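Iron-only hydrogenase system regulator (Thermotoga maritima, PDB 2NZC) is of unknown function but probably regulates an iron-only hydrogenase system. Local coordinates at residues 8-13 / 53-58. Sequence-based numbering, arbitrary orientation.
Sequences YILTIV and LVLKTD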
loop_
_atom_site.group_PDB
_atom_site.type_symbol
_atom_site.label_atom_id
_atom_site.label_comp_id
_atom_site.label_asym_id
_atom_site.label_seq_id
_atom_site.Cartn_x
_atom_site.Cartn_y
_atom_site.Cartn_z
ATOM N N TYR D 8 15.646 2.324 -3.220
ATOM C CA TYR D 8 15.447 3.576 -2.518
ATOM C C TYR D 8 14.026 3.644 -2.078
ATOM O O TYR D 8 13.108 3.129 -2.767
ATOM C CB TYR D 8 15.757 4.781 -3.423
ATOM C CG TYR D 8 17.201 4.834 -3.891
ATOM C CD1 TYR D 8 18.174 5.523 -3.166
ATOM C CD2 TYR D 8 17.583 4.189 -5.056
ATOM C CE1 TYR D 8 19.511 5.543 -3.601
ATOM C CE2 TYR D 8 18.891 4.210 -5.513
ATOM C CZ TYR D 8 19.849 4.889 -4.780
ATOM O OH TYR D 8 21.133 4.899 -5.238
ATOM N N ILE D 9 13.836 4.299 -0.934
ATOM C CA ILE D 9 12.512 4.646 -0.443
ATOM C C ILE D 9 12.294 6.175 -0.578
ATOM O O ILE D 9 13.168 6.982 -0.192
ATOM C CB ILE D 9 12.393 4.223 1.026
ATOM C CG1 ILE D 9 12.445 2.700 1.137
ATOM C CG2 ILE D 9 11.126 4.767 1.641
ATOM C CD1 ILE D 9 13.267 2.230 2.310
ATOM N N LEU D 10 11.131 6.569 -1.095
ATOM C CA LEU D 10 10.774 7.984 -1.177
ATOM C C LEU D 10 9.458 8.228 -0.474
ATOM O O LEU D 10 8.471 7.515 -0.707
ATOM C CB LEU D 10 10.633 8.410 -2.630
ATOM C CG LEU D 10 11.889 9.046 -3.197
ATOM C CD1 LEU D 10 12.737 7.916 -3.678
ATOM C CD2 LEU D 10 11.511 9.956 -4.348
ATOM N N THR D 11 9.455 9.213 0.403
ATOM C CA THR D 11 8.212 9.707 0.969
ATOM C C THR D 11 7.997 11.133 0.501
ATOM O O THR D 11 8.877 12.015 0.667
ATOM C CB THR D 11 8.252 9.690 2.468
ATOM O OG1 THR D 11 9.329 10.535 2.881
ATOM C CG2 THR D 11 8.545 8.296 2.951
ATOM N N ILE D 12 6.827 11.354 -0.084
ATOM C CA ILE D 12 6.434 12.638 -0.616
ATOM C C ILE D 12 5.210 13.097 0.169
ATOM O O ILE D 12 4.240 12.345 0.312
ATOM C CB ILE D 12 6.028 12.498 -2.098
ATOM C CG1 ILE D 12 7.176 11.874 -2.917
ATOM C CG2 ILE D 12 5.601 13.832 -2.682
ATOM C CD1 ILE D 12 6.746 11.351 -4.234
ATOM N N VAL D 13 5.245 14.324 0.665
ATOM C CA VAL D 13 4.064 14.947 1.261
ATOM C C VAL D 13 3.637 16.122 0.366
ATOM O O VAL D 13 4.390 17.085 0.177
ATOM C CB VAL D 13 4.340 15.403 2.715
ATOM C CG1 VAL D 13 3.154 16.137 3.289
ATOM C CG2 VAL D 13 4.694 14.174 3.592
ATOM N N LEU D 53 6.954 5.627 -2.131
ATOM C CA LEU D 53 7.494 4.942 -3.326
ATOM C C LEU D 53 8.663 4.049 -2.924
ATOM O O LEU D 53 9.460 4.398 -2.028
ATOM C CB LEU D 53 8.029 5.982 -4.351
ATOM C CG LEU D 53 7.075 7.079 -4.850
ATOM C CD1 LEU D 53 7.818 7.998 -5.770
ATOM C CD2 LEU D 53 5.962 6.466 -5.669
ATOM N N VAL D 54 8.742 2.888 -3.565
ATOM C CA VAL D 54 9.957 2.060 -3.574
ATOM C C VAL D 54 10.448 2.068 -5.027
ATOM O O VAL D 54 9.658 1.829 -5.949
ATOM C CB VAL D 54 9.683 0.595 -3.107
ATOM C CG1 VAL D 54 11.025 -0.218 -3.131
ATOM C CG2 VAL D 54 9.104 0.601 -1.684
ATOM N N LEU D 55 11.734 2.372 -5.233
ATOM C CA LEU D 55 12.310 2.337 -6.560
ATOM C C LEU D 55 13.474 1.407 -6.500
ATOM O O LEU D 55 14.084 1.245 -5.442
ATOM C CB LEU D 55 12.827 3.717 -6.982
ATOM C CG LEU D 55 11.735 4.734 -7.338
ATOM C CD1 LEU D 55 11.380 5.578 -6.138
ATOM C CD2 LEU D 55 12.213 5.573 -8.510
ATOM N N LYS D 56 13.777 0.768 -7.620
ATOM C CA LYS D 56 15.082 0.146 -7.773
ATOM C C LYS D 56 15.710 0.803 -8.992
ATOM O O LYS D 56 15.258 0.605 -10.110
ATOM C CB LYS D 56 14.983 -1.361 -7.946
ATOM C CG LYS D 56 16.355 -2.051 -7.853
ATOM C CD LYS D 56 16.261 -3.522 -8.160
ATOM C CE LYS D 56 17.634 -4.155 -8.216
ATOM N NZ LYS D 56 17.587 -5.356 -9.091
ATOM N N THR D 57 16.728 1.622 -8.776
ATOM C CA THR D 57 17.203 2.452 -9.863
ATOM C C THR D 57 18.650 2.893 -9.682
ATOM O O THR D 57 19.331 2.472 -8.747
ATOM C CB THR D 57 16.251 3.653 -10.127
ATOM O OG1 THR D 57 16.534 4.180 -11.432
ATOM C CG2 THR D 57 16.425 4.726 -9.097
ATOM N N ASP D 58 19.144 3.720 -10.588
ATOM C CA ASP D 58 20.561 4.069 -10.495
ATOM C C ASP D 58 20.714 5.480 -9.911
ATOM O O ASP D 58 19.717 6.125 -9.547
ATOM C CB ASP D 58 21.275 3.868 -11.837
ATOM C CG ASP D 58 20.643 4.635 -12.952
ATOM O OD1 ASP D 58 19.791 5.486 -12.661
ATOM O OD2 ASP D 58 21.019 4.411 -14.126
HETATM O O HOH W 1 21.602 3.620 -7.455
#
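Y8 and L55 grip each other through two backbone hydrogen bonds, Y8 N to L55 O and L55 N to Y8 O, both 2.9 Å long, and L10 and L53 repeat the pattern. Between them lies the non-hydrogen-bonded pair I9 and V54, whose beta-branched side chains suit extended strands and leave from the opposite face to Y8, L10, L53 and L55. The antiparallel ladder is accompanied by CA-H...O contacts from V54 CA to Y8 O and from I9 CA to L53 O, each 3.4 Å.

L10 can be followed outward. Its CB lies 4.0 Å from L53 CB, and beyond CG the methyl CD1 meets L55 CD1 at 3.7 Å, the two leucines crossing at a slant; such branched apolar tips suit this buried face, where L10 also touches I62. Y8, with CG anti to its carbonyl carbon (chi1 -62°), places its ring beside T57: T57 O lies in the ring plane, 3.7 Å from CE2 at the edge. A water bridges Y8 OH (2.6 Å) and that carbonyl, so the hydroxyl ending a mostly apolar ring finds a polar partner, besides a weak hydrogen bond to R6 NE.

Helix 59-69 packs on Y8, L10 and I12; strands 75-81 and 35-43 flank this central pair of a ferredoxin-like sheet, as in ACT domains, while I9 and V54 meet a second subunit.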